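Local coordinates for xylose isomerase domain protein TIM barrel (Planctomyces limnophilus, PDB 3TVA) that binds a magnesium ion in a TIM-barrel fold and may act as an isomerase, as in the xylose isomerase-like family, at residues 108-111 with 112-116; 146-150 with 151-155; 241-244 with 245-249; 229-232 with 233-237. All blocks are in the same frame, centred on the assembly; numbering follows the deposited sequence.

Contact 1: residues 108-111 with 112-116; sequences SDFA and SWVGC
Residues 108-111 and 112-116 form a helix-end contact: the last turns of helix 97-114 pack on themselves through residues three to five apart and close in a Schellman motif, on the outer layer of the TIM barrel. The evidence for the ending is the pair of bonds around Gly-115, whose positive phi (94°) takes the chain out of the helix. Cys-116 N reaches back to Ala-111 O at 2.9 Å, and a weak bond joins Gly-115 N to Ser-112 O. A beta carbon at Gly-115 would press on the preceding carbonyl oxygen. Before this, Trp-113 N to Asp-109 O (3.1 Å) and Val-114 N to Phe-110 O (2.9 Å) continue the regular helical pattern.

In two pairs four residues apart, one residue lies over the other's aromatic face. Val-114 CG2 stands 4.0 Å from the centroid of the Phe-110 ring, displaced toward its rim, with CE1 of Phe-110 its nearest ring atom. Phe-110 CG lies opposite the backbone N (chi1 179°), which brings the ring alongside the next turn. The Trp-113 indole folds back under the preceding turn: Asp-109 CB sits over its six-membered ring, 4.2 Å from the centroid, and Asp-109 O lies over the same ring system. The carboxylate of Asp-109 turns elsewhere, its OD1 hydrogen-bonded to NE2 of both His-147 and His-151.

Phe-110, Trp-113 and Val-114 pack on Ala-53 of helix 50-62, Ala-111 and Cys-116 rest on Ile-70 of strand 66-71, and Ser-108 and Ala-111 touch Ile-119 of strand 118-121.

Contact 2: residues 146-150 with 151-155; sequences THAAN and HGQAV
Ala-148 meets Gln-153 and Val-155 where helix 132-149 turns into strand 154-158, and this is the close-packed part of the contact. Ala-148 CB lies 3.9 Å from Gln-153 CB and 4.0 Å from Val-155 CG2. Ala-148 O accepts from both His-151 N (2.8 Å) and Gln-153 N (2.9 Å), which arrive from opposite faces of its carbonyl plane. A type I turn from Ala-149 to Gly-152 is closed by Gly-152 N to Ala-149 O at 2.9 Å. This bond and that of Gln-153 N, with positive phi at Gly-152 (71°), make a Schellman motif.

Outside this packing, Ala-149, Asn-150 and Gly-152 are solvent-exposed. At the margin, His-147 CG is anti to its N (chi1 -175°) and His-151 CG lies beside its own (chi1 -74°), and the side chains come to lie side by side. Their planes stand at 79°, the edge of His-151 turned to the face of His-147 in an offset edge-to-face pair. The NE2 atoms of His-147 and His-151 are 3.9 Å apart, consistent with both being hydrogen-bonded to Asp-109 OD1. An alanine in place of His-151 would probably leave Asp-109 with one imidazole partner fewer and the His-147 ring without its edge-on neighbour.

The turn completes the beta-alpha-beta unit of strand 118-121, helix 132-149 and strand 154-158. Gln-153 OE1 bonds to Ser-108 OG of helix 97-114, while Gln-153 and Val-155 lean on Ile-119 of strand 118-121.

Contact 3: residues 241-244 with 245-249; sequences EAYL and TTLWE
Leu-247 CD1 lies over one face of the Tyr-243 ring, offset toward the rim, one helical turn away in helix 240-249. It is 4.0 Å from the ring centroid and 16° off the normal, which defines a CH-pi contact. Tyr-243 CG is opposite the backbone N (chi1 179°), carrying the ring toward the next turn so that it can receive that methyl group. Tyr-243 OH is hydrogen-bonded to the backbone O of His-211, a residue of the magnesium site.

The hydroxyl of Thr-246 turns back onto the backbone. Thr-246 OG1 stands beside its own N (chi1 -56°) and bonds to Ala-242 O at 2.7 Å; Thr-246 N reaches the same oxygen at 3.1 Å from the opposite face of the carbonyl plane. A valine in place of Thr-246 would probably leave Ala-242 O with the amide alone from this pair of donors. Thr-245 N bonds to Glu-241 O at 2.9 Å. Beside it, a water donates to Glu-241 OE1 (2.6 Å), which also forms a salt bridge with Lys-286.

Tyr-243 and Thr-246 pack against helix 196-203, Leu-244 and Trp-248 against helix 266-287, and Tyr-243 and Leu-247 reach Ile-210 of strand 207-216.

Contact 4: residues 229-232 with 233-237; sequences QEVA and LGTGD
Thr-235 binds Ala-232 O twice, through OG1 at 2.7 Å and through its backbone N at 3.0 Å. The N-H...O angle of the backbone bond is 161°. The Thr-235 hydroxyl sits between the backbone N and the carbonyl carbon (chi1 64°), the rotation that turns OG1 back over the turn toward that oxygen. From the strand side Val-231 crosses the threonine: its CG2 lies 3.5 Å from Thr-235 OG1 and only 3.4 Å from Gly-236 CA, a tight carbon contact. A beta carbon on Gly-236 would run into this methyl.

The backbone bond closes a type II beta turn from Ala-232 to Thr-235, with Leu-233 and Gly-234 at its corners, and the hydroxyl adds a second hold on the same oxygen. Gly-234 takes positive phi (93°), where a beta carbon would crowd the carbonyl oxygen of Leu-233. The turn leads from strand 229-231 toward helix 240-249.

Further out, Asp-214 OD2 accepts a bond from Gly-234 N and a weak one from Gly-236 N, tying the turn to strand 207-216, with which strand 229-231 pairs antiparallel. The Leu-233 side chain packs on Ala-276 and Leu-280 of helix 266-287.

Along the chain the order is contact 1, contact 2, contact 4, contact 3, all in the one TIM-barrel domain. Contacts 1 and 2 are neighbours, with centres about 10 Å apart, and touch directly: Ser-108 and Asp-109 of helix 97-114 bond to residues at the end of helix 132-149 and the turn beyond it. Contacts 3 and 4 adjoin in sequence, the turn after strand 229-231 leading into helix 240-249, though their centres are about 17 Å apart. Contact 4 lies across the chain's centre from contacts 1 and 2, at about 33 and 34 Å between centres. Contact 2 leads into strand 154-158, whose end carries the magnesium ligand Glu-158, while contact 3 bears on His-211.

Contact 1: residues 108-111 with 112-116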
# COMPACT_ATOMS: atom_id res chain seq x y z
N SER A 108 -1.35 -14.75 -0.25
CA SER A 108 -2.47 -14.93 -1.19
C SER A 108 -3.44 -16.02 -0.72
O SER A 108 -4.66 -15.81 -0.76
CB SER A 108 -1.93 -15.24 -2.59
OG SER A 108 -2.99 -15.52 -3.50
N ASP A 109 -2.92 -17.17 -0.28
CA ASP A 109 -3.76 -18.22 0.31
C ASP A 109 -4.55 -17.70 1.52
O ASP A 109 -5.75 -17.93 1.64
CB ASP A 109 -2.90 -19.44 0.73
CG ASP A 109 -2.22 -20.12 -0.44
OD1 ASP A 109 -2.63 -19.88 -1.61
OD2 ASP A 109 -1.26 -20.89 -0.21
N PHE A 110 -3.88 -17.00 2.42
CA PHE A 110 -4.53 -16.42 3.60
C PHE A 110 -5.63 -15.43 3.22
O PHE A 110 -6.74 -15.47 3.78
CB PHE A 110 -3.47 -15.73 4.48
CG PHE A 110 -4.02 -15.07 5.72
CD1 PHE A 110 -4.35 -13.72 5.71
CD2 PHE A 110 -4.18 -15.79 6.89
CE1 PHE A 110 -4.84 -13.10 6.86
CE2 PHE A 110 -4.68 -15.18 8.04
CZ PHE A 110 -5.02 -13.83 8.02
N ALA A 111 -5.33 -14.54 2.28
CA ALA A 111 -6.33 -13.57 1.81
C ALA A 111 -7.57 -14.27 1.20
O ALA A 111 -8.70 -13.82 1.37
CB ALA A 111 -5.71 -12.62 0.78
N SER A 112 -7.34 -15.36 0.49
CA SER A 112 -8.44 -16.15 -0.06
C SER A 112 -9.34 -16.76 1.03
O SER A 112 -10.56 -16.72 0.93
CB SER A 112 -7.89 -17.25 -0.98
OG SER A 112 -8.94 -18.02 -1.51
N TRP A 113 -8.74 -17.32 2.08
CA TRP A 113 -9.50 -17.84 3.21
C TRP A 113 -10.27 -16.73 3.95
O TRP A 113 -11.38 -16.93 4.43
CB TRP A 113 -8.56 -18.57 4.17
CG TRP A 113 -7.91 -19.79 3.60
CD1 TRP A 113 -8.49 -20.71 2.77
CD2 TRP A 113 -6.56 -20.24 3.82
NE1 TRP A 113 -7.58 -21.71 2.47
CE2 TRP A 113 -6.39 -21.44 3.10
CE3 TRP A 113 -5.49 -19.74 4.57
CZ2 TRP A 113 -5.18 -22.15 3.09
CZ3 TRP A 113 -4.28 -20.45 4.57
CH2 TRP A 113 -4.14 -21.65 3.84
N VAL A 114 -9.67 -15.55 4.02
CA VAL A 114 -10.30 -14.39 4.64
C VAL A 114 -11.44 -13.84 3.78
O VAL A 114 -12.40 -13.27 4.30
CB VAL A 114 -9.23 -13.28 4.93
CG1 VAL A 114 -9.88 -11.94 5.23
CG2 VAL A 114 -8.34 -13.71 6.10
N GLY A 115 -11.34 -14.02 2.46
CA GLY A 115 -12.35 -13.49 1.55
C GLY A 115 -11.97 -12.12 0.99
O GLY A 115 -12.83 -11.39 0.49
N CYS A 116 -10.69 -11.78 1.07
CA CYS A 116 -10.21 -10.49 0.57
C CYS A 116 -9.71 -10.61 -0.88
O CYS A 116 -8.84 -11.44 -1.17
CB CYS A 116 -9.08 -9.99 1.47
SG CYS A 116 -8.34 -8.46 0.91

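Contact 2: residues 146-150 with 151-155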
# COMPACT_ATOMS: atom_id res chain seq x y z
N THR A 146 -0.31 -15.29 -11.46
CA THR A 146 -1.05 -16.52 -11.80
C THR A 146 -1.64 -17.14 -10.53
O THR A 146 -2.79 -17.59 -10.52
CB THR A 146 -0.12 -17.53 -12.50
OG1 THR A 146 0.28 -16.99 -13.76
CG2 THR A 146 -0.80 -18.94 -12.71
N HIS A 147 -0.84 -17.17 -9.47
CA HIS A 147 -1.26 -17.77 -8.22
C HIS A 147 -2.45 -16.99 -7.67
O HIS A 147 -3.46 -17.57 -7.24
CB HIS A 147 -0.11 -17.76 -7.21
CG HIS A 147 -0.42 -18.48 -5.93
ND1 HIS A 147 -0.10 -19.81 -5.73
CD2 HIS A 147 -1.04 -18.07 -4.80
CE1 HIS A 147 -0.50 -20.18 -4.53
NE2 HIS A 147 -1.07 -19.14 -3.94
N ALA A 148 -2.35 -15.67 -7.71
CA ALA A 148 -3.45 -14.81 -7.27
C ALA A 148 -4.69 -14.96 -8.16
O ALA A 148 -5.82 -15.00 -7.65
CB ALA A 148 -3.00 -13.35 -7.21
N ALA A 149 -4.50 -15.04 -9.48
CA ALA A 149 -5.63 -15.23 -10.40
C ALA A 149 -6.38 -16.51 -10.06
O ALA A 149 -7.61 -16.55 -10.13
CB ALA A 149 -5.15 -15.28 -11.87
N ASN A 150 -5.65 -17.57 -9.71
CA ASN A 150 -6.31 -18.82 -9.33
C ASN A 150 -7.14 -18.67 -8.05
O ASN A 150 -7.99 -19.52 -7.76
CB ASN A 150 -5.31 -19.97 -9.25
CG ASN A 150 -4.78 -20.36 -10.62
OD1 ASN A 150 -5.44 -20.13 -11.64
ND2 ASN A 150 -3.58 -20.92 -10.66
N HIS A 151 -6.91 -17.60 -7.30
CA HIS A 151 -7.77 -17.26 -6.16
C HIS A 151 -8.82 -16.19 -6.47
O HIS A 151 -9.54 -15.76 -5.58
CB HIS A 151 -6.94 -16.84 -4.93
CG HIS A 151 -6.25 -17.98 -4.23
ND1 HIS A 151 -6.90 -19.16 -3.92
CD2 HIS A 151 -4.99 -18.11 -3.76
CE1 HIS A 151 -6.06 -19.98 -3.31
NE2 HIS A 151 -4.89 -19.36 -3.20
N GLY A 152 -8.89 -15.71 -7.72
CA GLY A 152 -9.76 -14.59 -8.01
C GLY A 152 -9.25 -13.27 -7.43
O GLY A 152 -10.03 -12.36 -7.12
N GLN A 153 -7.94 -13.12 -7.31
CA GLN A 153 -7.37 -11.95 -6.64
C GLN A 153 -6.56 -11.08 -7.57
O GLN A 153 -6.04 -11.54 -8.59
CB GLN A 153 -6.42 -12.36 -5.51
CG GLN A 153 -7.04 -13.00 -4.34
CD GLN A 153 -6.00 -13.62 -3.40
OE1 GLN A 153 -4.79 -13.54 -3.64
NE2 GLN A 153 -6.48 -14.26 -2.35
N ALA A 154 -6.41 -9.82 -7.17
CA ALA A 154 -5.54 -8.87 -7.84
C ALA A 154 -4.32 -8.59 -6.95
O ALA A 154 -4.40 -8.71 -5.72
CB ALA A 154 -6.31 -7.55 -8.11
N VAL A 155 -3.20 -8.25 -7.57
CA VAL A 155 -2.02 -7.76 -6.86
C VAL A 155 -1.86 -6.25 -7.09
O VAL A 155 -1.85 -5.79 -8.24
CB VAL A 155 -0.75 -8.48 -7.33
CG1 VAL A 155 0.48 -7.92 -6.62
CG2 VAL A 155 -0.87 -9.99 -7.12

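Contact 3: residues 241-244 with 245-249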
# COMPACT_ATOMS: atom_id res chain seq x y z
N GLU A 241 -6.37 18.12 -0.82
CA GLU A 241 -7.47 18.52 -1.69
C GLU A 241 -7.11 18.30 -3.17
O GLU A 241 -7.93 17.81 -3.95
CB GLU A 241 -7.93 19.97 -1.43
CG GLU A 241 -9.09 20.36 -2.31
CD GLU A 241 -10.00 21.40 -1.68
OE1 GLU A 241 -11.13 21.56 -2.19
OE2 GLU A 241 -9.59 22.05 -0.69
N ALA A 242 -5.87 18.62 -3.54
CA ALA A 242 -5.40 18.35 -4.90
C ALA A 242 -5.42 16.85 -5.25
O ALA A 242 -5.81 16.46 -6.35
CB ALA A 242 -3.99 18.93 -5.09
N TYR A 243 -5.02 16.03 -4.29
CA TYR A 243 -4.98 14.58 -4.45
C TYR A 243 -6.39 13.99 -4.62
O TYR A 243 -6.65 13.25 -5.57
CB TYR A 243 -4.30 13.98 -3.21
CG TYR A 243 -4.17 12.46 -3.13
CD1 TYR A 243 -3.76 11.71 -4.22
CD2 TYR A 243 -4.41 11.80 -1.92
CE1 TYR A 243 -3.62 10.32 -4.12
CE2 TYR A 243 -4.28 10.42 -1.82
CZ TYR A 243 -3.87 9.69 -2.92
OH TYR A 243 -3.71 8.31 -2.81
N LEU A 244 -7.29 14.33 -3.70
CA LEU A 244 -8.66 13.84 -3.76
C LEU A 244 -9.45 14.34 -4.98
O LEU A 244 -10.23 13.59 -5.56
CB LEU A 244 -9.42 14.15 -2.47
CG LEU A 244 -9.43 13.03 -1.42
CD1 LEU A 244 -8.03 12.64 -1.06
CD2 LEU A 244 -10.21 13.44 -0.15
N THR A 245 -9.24 15.60 -5.36
CA THR A 245 -9.96 16.15 -6.50
C THR A 245 -9.48 15.47 -7.78
O THR A 245 -10.27 15.21 -8.69
CB THR A 245 -9.82 17.69 -6.58
OG1 THR A 245 -10.02 18.26 -5.28
CG2 THR A 245 -10.83 18.27 -7.53
N THR A 246 -8.19 15.14 -7.85
CA THR A 246 -7.64 14.40 -8.98
C THR A 246 -8.14 12.94 -8.99
O THR A 246 -8.48 12.40 -10.05
CB THR A 246 -6.10 14.43 -9.00
OG1 THR A 246 -5.66 15.78 -9.01
CG2 THR A 246 -5.57 13.72 -10.24
N LEU A 247 -8.20 12.30 -7.83
CA LEU A 247 -8.76 10.94 -7.73
C LEU A 247 -10.19 10.91 -8.23
O LEU A 247 -10.60 9.99 -8.93
CB LEU A 247 -8.75 10.44 -6.28
CG LEU A 247 -7.43 9.85 -5.75
CD1 LEU A 247 -7.53 9.57 -4.23
CD2 LEU A 247 -7.06 8.58 -6.52
N TRP A 248 -10.95 11.93 -7.86
CA TRP A 248 -12.34 11.99 -8.28
C TRP A 248 -12.43 12.08 -9.80
O TRP A 248 -13.19 11.36 -10.43
CB TRP A 248 -13.05 13.17 -7.63
CG TRP A 248 -14.51 13.23 -7.93
CD1 TRP A 248 -15.14 14.10 -8.78
CD2 TRP A 248 -15.52 12.38 -7.39
NE1 TRP A 248 -16.50 13.84 -8.80
CE2 TRP A 248 -16.75 12.79 -7.95
CE3 TRP A 248 -15.51 11.31 -6.48
CZ2 TRP A 248 -17.96 12.17 -7.63
CZ3 TRP A 248 -16.71 10.70 -6.16
CH2 TRP A 248 -17.92 11.13 -6.74
N GLU A 249 -11.62 12.96 -10.39
CA GLU A 249 -11.61 13.15 -11.84
C GLU A 249 -11.29 11.87 -12.63
O GLU A 249 -11.87 11.61 -13.69
CB GLU A 249 -10.63 14.25 -12.25
CG GLU A 249 -10.44 14.31 -13.76
CD GLU A 249 -9.31 15.21 -14.20
OE1 GLU A 249 -9.03 16.22 -13.50
OE2 GLU A 249 -8.69 14.93 -15.26
O HOH W 1 -12.10 20.77 -4.47

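Contact 4: residues 229-232 with 233-237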
# COMPACT_ATOMS: atom_id res chain seq x y z
N GLN A 229 10.12 13.63 5.20
CA GLN A 229 9.58 13.41 6.54
C GLN A 229 8.07 13.18 6.49
O GLN A 229 7.34 14.03 5.99
CB GLN A 229 9.87 14.62 7.43
CG GLN A 229 9.30 14.50 8.84
CD GLN A 229 9.35 15.81 9.62
OE1 GLN A 229 9.82 16.84 9.11
NE2 GLN A 229 8.87 15.78 10.86
N GLU A 230 7.61 12.06 7.02
CA GLU A 230 6.17 11.81 7.06
C GLU A 230 5.54 12.67 8.15
O GLU A 230 6.11 12.80 9.22
CB GLU A 230 5.86 10.33 7.31
CG GLU A 230 4.36 10.03 7.22
CD GLU A 230 3.98 8.64 7.72
OE1 GLU A 230 4.84 7.73 7.73
OE2 GLU A 230 2.79 8.46 8.10
N VAL A 231 4.39 13.27 7.87
CA VAL A 231 3.71 14.14 8.83
C VAL A 231 2.20 13.85 8.83
O VAL A 231 1.70 13.17 7.94
CB VAL A 231 3.94 15.64 8.50
CG1 VAL A 231 5.40 16.01 8.70
CG2 VAL A 231 3.49 15.94 7.07
N ALA A 232 1.49 14.38 9.83
CA ALA A 232 0.05 14.20 9.93
C ALA A 232 -0.68 14.66 8.66
O ALA A 232 -0.28 15.63 8.02
CB ALA A 232 -0.49 14.95 11.16
N LEU A 233 -1.74 13.94 8.29
CA LEU A 233 -2.43 14.17 7.03
C LEU A 233 -2.85 15.64 6.89
O LEU A 233 -3.48 16.19 7.79
CB LEU A 233 -3.66 13.28 6.93
CG LEU A 233 -4.12 13.00 5.50
CD1 LEU A 233 -3.12 12.09 4.82
CD2 LEU A 233 -5.52 12.40 5.47
N GLY A 234 -2.48 16.26 5.78
CA GLY A 234 -2.85 17.64 5.52
C GLY A 234 -1.81 18.66 5.95
O GLY A 234 -1.93 19.84 5.60
N THR A 235 -0.82 18.24 6.74
CA THR A 235 0.21 19.17 7.18
C THR A 235 1.48 19.11 6.32
O THR A 235 2.42 19.86 6.56
CB THR A 235 0.57 19.00 8.67
OG1 THR A 235 1.14 17.70 8.89
CG2 THR A 235 -0.67 19.16 9.54
N GLY A 236 1.48 18.23 5.32
CA GLY A 236 2.65 18.04 4.47
C GLY A 236 2.56 18.68 3.10
O GLY A 236 1.85 19.65 2.90
N ASP A 237 3.34 18.14 2.15
CA ASP A 237 3.44 18.67 0.79
C ASP A 237 2.59 17.97 -0.28
O ASP A 237 2.67 18.33 -1.45
CB ASP A 237 4.90 18.71 0.34
CG ASP A 237 5.74 19.65 1.19
OD1 ASP A 237 5.19 20.67 1.65
OD2 ASP A 237 6.94 19.36 1.41